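Local coordinates for protein putative agmatinase (Clostridium difficile, PDB 3LHL) that probably hydrolyses agmatine to putrescine and urea, as a manganese-dependent member of the arginase family, at residues V100-P103 with A104-V108; E80-K83 with I84-S88; A263-I266 with L267-C271. All blocks are in the same frame, centred on the assembly; numbering follows the deposited sequence.

Interaction 1 (V100-P103 with A104-V108); sequences VTLP and AFKAV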
# COMPACT_ATOMS: atom_id res chain seq x y z
N VAL A 100 3.98 -6.92 -5.16
CA VAL A 100 5.12 -6.00 -5.22
C VAL A 100 5.55 -5.52 -3.84
O VAL A 100 6.68 -5.08 -3.65
CB VAL A 100 4.82 -4.74 -6.10
CG1 VAL A 100 4.40 -5.16 -7.50
CG2 VAL A 100 3.75 -3.88 -5.44
N THR A 101 4.63 -5.61 -2.88
CA THR A 101 4.90 -5.19 -1.52
C THR A 101 5.93 -6.09 -0.80
O THR A 101 6.68 -5.62 0.06
CB THR A 101 3.59 -5.18 -0.70
OG1 THR A 101 2.73 -4.14 -1.20
CG2 THR A 101 3.87 -4.94 0.78
N LEU A 102 5.98 -7.37 -1.16
CA LEU A 102 6.90 -8.29 -0.50
C LEU A 102 8.36 -7.88 -0.62
O LEU A 102 9.03 -7.68 0.39
CB LEU A 102 6.69 -9.72 -1.03
CG LEU A 102 7.60 -10.84 -0.50
CD1 LEU A 102 7.66 -10.81 1.04
CD2 LEU A 102 7.07 -12.18 -0.99
N PRO A 103 8.89 -7.74 -1.85
CA PRO A 103 10.29 -7.33 -2.00
C PRO A 103 10.56 -5.94 -1.44
O PRO A 103 11.63 -5.69 -0.88
CB PRO A 103 10.53 -7.41 -3.51
CG PRO A 103 9.17 -7.18 -4.09
CD PRO A 103 8.28 -8.00 -3.17
N ALA A 104 9.59 -5.04 -1.58
CA ALA A 104 9.73 -3.68 -1.09
C ALA A 104 9.87 -3.72 0.42
O ALA A 104 10.76 -3.07 0.99
CB ALA A 104 8.51 -2.86 -1.48
N PHE A 105 8.98 -4.47 1.06
CA PHE A 105 9.01 -4.60 2.51
C PHE A 105 10.34 -5.17 2.94
O PHE A 105 10.95 -4.69 3.90
CB PHE A 105 7.90 -5.52 3.00
CG PHE A 105 8.00 -5.83 4.46
CD1 PHE A 105 7.72 -4.85 5.41
CD2 PHE A 105 8.47 -7.07 4.89
CE1 PHE A 105 7.92 -5.10 6.77
CE2 PHE A 105 8.67 -7.33 6.24
CZ PHE A 105 8.40 -6.35 7.18
N LYS A 106 10.80 -6.20 2.24
CA LYS A 106 12.08 -6.82 2.59
C LYS A 106 13.21 -5.80 2.59
O LYS A 106 14.00 -5.76 3.53
CB LYS A 106 12.40 -7.97 1.63
CG LYS A 106 11.61 -9.24 1.93
CD LYS A 106 11.94 -10.36 0.96
CE LYS A 106 11.13 -11.61 1.28
NZ LYS A 106 11.45 -12.73 0.36
N ALA A 107 13.28 -4.99 1.55
CA ALA A 107 14.33 -3.98 1.44
C ALA A 107 14.27 -3.03 2.64
O ALA A 107 15.30 -2.59 3.15
CB ALA A 107 14.18 -3.20 0.13
N VAL A 108 13.06 -2.72 3.09
CA VAL A 108 12.89 -1.83 4.23
C VAL A 108 13.24 -2.56 5.53
O VAL A 108 13.94 -2.02 6.39
CB VAL A 108 11.43 -1.31 4.33
CG1 VAL A 108 11.28 -0.40 5.55
CG2 VAL A 108 11.05 -0.55 3.06
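The first turns of helix 101-111, which follows the manganese ligand His98 in the chain of this arginase fold, join Thr101, Leu102 and Pro103 to Phe105, Lys106 and Ala107 one turn on. Phe105 N donates to Thr101 O at 2.8 Å, Lys106 N to Leu102 O and Ala107 N to Pro103 O. Proline suits the first turn of a helix, where backbone N-H groups have no carbonyl one turn back to bond to, so its missing N-H costs nothing, while its own carbonyl still accepts from Ala107. The side-chain contact is Leu102 with Lys106: methyl CD1 of Leu102 lies 3.6 Å from CE of Lys106. The lysine chain, extended beyond CG, crosses the leucine branch and lays CE against it, with the amine beyond. Thr101 turns its hydroxyl elsewhere: OG1 is hydrogen-bonded to Asp245 and weakly to Thr200, and the nearest atom of its side chain is about 8 Å from a manganese ion, which puts the beginning of the helix close to the metal site. Phe105 swings its CG anti to the backbone N (chi1 172°), which sends the ring off to Ile144 and Val148 of helix 140-148. Small Ala104 and Ala107 suit close approaches, Ala104 to Met93 of strand 90-95 and Tyr198 of strand 196-202, Ala107 to Thr81 of helix 70-86.

Interaction 2 (E80-K83 with I84-S88); sequences ETYK and IVRDS. With PO4 (phosphate ion), chain G.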
# COMPACT_ATOMS: atom_id res chain seq x y z
N GLU A 80 15.52 -1.60 -6.42
CA GLU A 80 15.14 -0.19 -6.43
C GLU A 80 14.85 0.31 -5.02
O GLU A 80 15.33 1.36 -4.62
CB GLU A 80 13.91 0.03 -7.33
CG GLU A 80 13.49 1.49 -7.48
CD GLU A 80 14.60 2.37 -8.04
OE1 GLU A 80 15.14 2.06 -9.12
OE2 GLU A 80 14.95 3.39 -7.39
N THR A 81 14.06 -0.46 -4.28
CA THR A 81 13.69 -0.09 -2.91
C THR A 81 14.94 0.01 -2.04
O THR A 81 15.11 0.99 -1.32
CB THR A 81 12.73 -1.13 -2.29
OG1 THR A 81 11.64 -1.38 -3.18
CG2 THR A 81 12.16 -0.62 -0.97
N TYR A 82 15.80 -1.00 -2.11
CA TYR A 82 17.02 -1.03 -1.30
C TYR A 82 17.87 0.23 -1.46
O TYR A 82 18.32 0.82 -0.48
CB TYR A 82 17.88 -2.26 -1.63
CG TYR A 82 19.21 -2.21 -0.92
CD1 TYR A 82 19.28 -2.31 0.47
CD2 TYR A 82 20.39 -1.97 -1.62
CE1 TYR A 82 20.49 -2.15 1.15
CE2 TYR A 82 21.61 -1.80 -0.96
CZ TYR A 82 21.64 -1.89 0.43
OH TYR A 82 22.83 -1.69 1.10
N LYS A 83 18.11 0.63 -2.70
CA LYS A 83 18.90 1.82 -2.93
C LYS A 83 18.27 3.04 -2.26
O LYS A 83 18.97 3.87 -1.68
CB LYS A 83 19.07 2.05 -4.43
CG LYS A 83 19.85 0.94 -5.11
CD LYS A 83 19.74 1.01 -6.62
CE LYS A 83 20.36 -0.22 -7.26
NZ LYS A 83 20.12 -0.28 -8.73
N ILE A 84 16.94 3.14 -2.32
CA ILE A 84 16.25 4.27 -1.70
C ILE A 84 16.43 4.21 -0.18
O ILE A 84 16.76 5.21 0.46
CB ILE A 84 14.74 4.27 -2.05
CG1 ILE A 84 14.56 4.45 -3.56
CG2 ILE A 84 14.02 5.38 -1.27
CD1 ILE A 84 13.15 4.24 -4.04
N VAL A 85 16.21 3.03 0.39
CA VAL A 85 16.37 2.85 1.82
C VAL A 85 17.81 3.12 2.23
O VAL A 85 18.07 3.78 3.24
CB VAL A 85 16.00 1.41 2.25
CG1 VAL A 85 16.34 1.20 3.73
CG2 VAL A 85 14.51 1.15 1.99
N ARG A 86 18.74 2.60 1.43
CA ARG A 86 20.17 2.76 1.69
C ARG A 86 20.55 4.24 1.73
O ARG A 86 21.41 4.64 2.51
CB ARG A 86 20.98 2.07 0.60
CG ARG A 86 22.49 2.32 0.67
CD ARG A 86 23.13 2.07 -0.69
NE ARG A 86 22.60 2.99 -1.69
CZ ARG A 86 22.70 2.82 -3.00
NH1 ARG A 86 23.33 1.77 -3.50
NH2 ARG A 86 22.17 3.72 -3.82
N ASP A 87 19.91 5.04 0.89
CA ASP A 87 20.20 6.46 0.83
C ASP A 87 19.43 7.26 1.88
O ASP A 87 19.32 8.48 1.78
CB ASP A 87 19.89 6.99 -0.57
CG ASP A 87 20.74 6.33 -1.64
OD1 ASP A 87 21.82 5.79 -1.30
OD2 ASP A 87 20.34 6.37 -2.83
N SER A 88 18.89 6.56 2.88
CA SER A 88 18.14 7.21 3.95
C SER A 88 16.94 8.00 3.44
O SER A 88 16.74 9.16 3.81
CB SER A 88 19.04 8.14 4.77
OG SER A 88 20.04 7.42 5.45
P PO4 G . 25.82 -0.69 -3.87
O1 PO4 G . 25.15 -2.02 -3.99
O2 PO4 G . 25.31 0.01 -2.66
O3 PO4 G . 27.29 -0.89 -3.75
O4 PO4 G . 25.52 0.12 -5.08
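A Schellman motif ends helix 70-86, and in the last turns before it Tyr82 and Lys83 pack against Arg86. CB of Arg86 sits over one face of the Tyr82 ring, 4.2 Å from the centroid and 19° off the normal, a CH-pi contact. Tyr82 and Arg86 both hold CG anti to the backbone N (chi1 173° in each), which brings the arginine methylenes across the phenol at about a right angle; CG of Arg86 passes 4.0 Å from OH of Tyr82. A bend at chi3 then turns the guanidinium back over Lys83, whose CB lies 3.6 Å from NH2 of Arg86 beneath one face of the group. The guanidinium is held from two more directions. NE donates to OD1 of Asp87 at 2.9 Å in a salt bridge, meeting the oxygen from above the carboxylate plane, and NH1 donates to O2 of a phosphate ion at 2.8 Å, probably taken up from the crystallisation liquor. Asp87 OD2 has a further partner in Tyr5 OH. On the inner side, the beta-branched Thr81 and Val85 approach through their CG2 methyls at 4.2 Å, and Thr81 returns its hydroxyl to Ile77 O of its own helix. Ile84, a large apolar residue, fills the buried side against Ile11, Phe13 and Pro91. Ser88, with positive phi, is the C' residue: Ser88 N bonds to Val85 O and Lys89 N to Ile84 O, the paired bonds by which a Schellman motif closes a helix and releases the chain, here into strand 90-95.

Interaction 3 (A263-I266 with L267-C271); sequences ACKI and LRELC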
# COMPACT_ATOMS: atom_id res chain seq x y z
N ALA A 263 -7.28 7.17 -6.55
CA ALA A 263 -5.90 6.75 -6.29
C ALA A 263 -4.97 7.97 -6.29
O ALA A 263 -4.04 8.06 -5.49
CB ALA A 263 -5.45 5.74 -7.36
N CYS A 264 -5.24 8.90 -7.20
CA CYS A 264 -4.42 10.10 -7.30
C CYS A 264 -4.53 10.93 -6.04
O CYS A 264 -3.53 11.42 -5.52
CB CYS A 264 -4.84 10.92 -8.51
SG CYS A 264 -4.33 10.21 -10.10
N LYS A 265 -5.75 11.09 -5.54
CA LYS A 265 -5.96 11.88 -4.33
C LYS A 265 -5.33 11.18 -3.13
O LYS A 265 -4.73 11.83 -2.27
CB LYS A 265 -7.46 12.10 -4.10
CG LYS A 265 -7.78 13.09 -2.99
CD LYS A 265 -9.28 13.36 -2.91
CE LYS A 265 -9.59 14.51 -1.97
NZ LYS A 265 -11.02 14.93 -2.08
N ILE A 266 -5.47 9.86 -3.06
CA ILE A 266 -4.89 9.12 -1.95
C ILE A 266 -3.37 9.27 -2.01
O ILE A 266 -2.71 9.46 -0.99
CB ILE A 266 -5.30 7.63 -2.00
CG1 ILE A 266 -6.79 7.51 -1.64
CG2 ILE A 266 -4.45 6.80 -1.05
CD1 ILE A 266 -7.32 6.09 -1.66
N LEU A 267 -2.82 9.21 -3.21
CA LEU A 267 -1.38 9.36 -3.38
C LEU A 267 -0.95 10.72 -2.83
O LEU A 267 0.03 10.82 -2.08
CB LEU A 267 -1.02 9.26 -4.87
CG LEU A 267 0.41 9.64 -5.25
CD1 LEU A 267 1.41 8.75 -4.52
CD2 LEU A 267 0.58 9.52 -6.75
N ARG A 268 -1.69 11.77 -3.18
CA ARG A 268 -1.35 13.11 -2.71
C ARG A 268 -1.37 13.24 -1.19
O ARG A 268 -0.38 13.68 -0.60
CB ARG A 268 -2.31 14.15 -3.29
CG ARG A 268 -1.93 15.57 -2.91
CD ARG A 268 -2.99 16.56 -3.33
NE ARG A 268 -4.20 16.41 -2.54
CZ ARG A 268 -5.38 16.95 -2.85
NH1 ARG A 268 -5.50 17.68 -3.95
NH2 ARG A 268 -6.42 16.75 -2.06
N GLU A 269 -2.48 12.85 -0.57
CA GLU A 269 -2.60 12.96 0.88
C GLU A 269 -1.48 12.20 1.61
O GLU A 269 -0.94 12.69 2.60
CB GLU A 269 -3.97 12.45 1.35
CG GLU A 269 -5.15 13.01 0.56
CD GLU A 269 -5.26 14.53 0.60
OE1 GLU A 269 -6.13 15.05 1.33
OE2 GLU A 269 -4.46 15.20 -0.09
N LEU A 270 -1.15 11.01 1.11
CA LEU A 270 -0.09 10.22 1.74
C LEU A 270 1.26 10.89 1.61
O LEU A 270 2.04 10.90 2.55
CB LEU A 270 -0.05 8.82 1.14
CG LEU A 270 -1.18 7.89 1.60
CD1 LEU A 270 -1.10 6.57 0.87
CD2 LEU A 270 -1.07 7.67 3.11
N CYS A 271 1.55 11.46 0.44
CA CYS A 271 2.83 12.15 0.24
C CYS A 271 2.89 13.31 1.22
O CYS A 271 3.90 13.52 1.89
CB CYS A 271 2.95 12.68 -1.19
SG CYS A 271 3.34 11.42 -2.44
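Ile266 and Leu270 lie side by side one turn apart on helix 258-278, with CG2 of Ile266 3.9 Å from CD1 of Leu270. With CG1 of Ile266 beside the backbone N (chi1 -71°), CG2 falls anti to that nitrogen, and this methyl meets the leucine. Both residues are buried, and their apolar branches suit the side of the helix that faces the protein interior. On a more polar side, Lys265 and Arg268 cross with CE of the lysine 3.9 Å from NH2 of the arginine. The two cationic ends stay apart, NZ of Lys265 being 4.9 Å from NH2 of Arg268, and what touches the guanidinium is lysine methylene. Glu269 supplies the opposite charge: NE of Arg268 donates to OE2 of Glu269 at 2.7 Å in a salt bridge, with OE2 near the guanidinium plane but approached from above the carboxylate plane. NH2 adds a weak bond to the same oxygen, so one carboxylate oxygen steadies the guanidinium through two N-H groups.

A second shell fixes both partners. Glu269 OE1 is hydrogen-bonded to Ser45 OG, and Arg268 NH1 donates to Glu42 O, so the pair is tied to the chain around residues 42-45. Beneath them the helix backbone bonds are regular, Glu269 N meeting Lys265 O at 3.0 Å and Leu267 N meeting Ala263 O at 2.8 Å. Leu267 and Leu270 rest on Phe92 of strand 90-95, Ile266 packs against Tyr224 and Phe227 of helix 224-227, and Ala263 and Cys264 meet Met34 of helix 30-38.

How the interactions relate
From the N terminus, interaction 2 comes first, at the end of helix 70-86; interaction 1 follows across strand 90-95, at the start of helix 101-111; interaction 3 comes far later, in helix 258-278. Each is local to one helix, so none closes a long loop and none nests in or crosses another. Interactions 1 and 2 touch, Ala104 O lying 3.4 Å from Thr81 CG2, which packs the two helices together. Interaction 3 stands apart, its nearest atoms about 12 Å from either; its centre and that of interaction 1 lie on opposite sides of the chain's centre. All three have side chains against strand 90-95 of the parallel sheet, which thereby links the three helices.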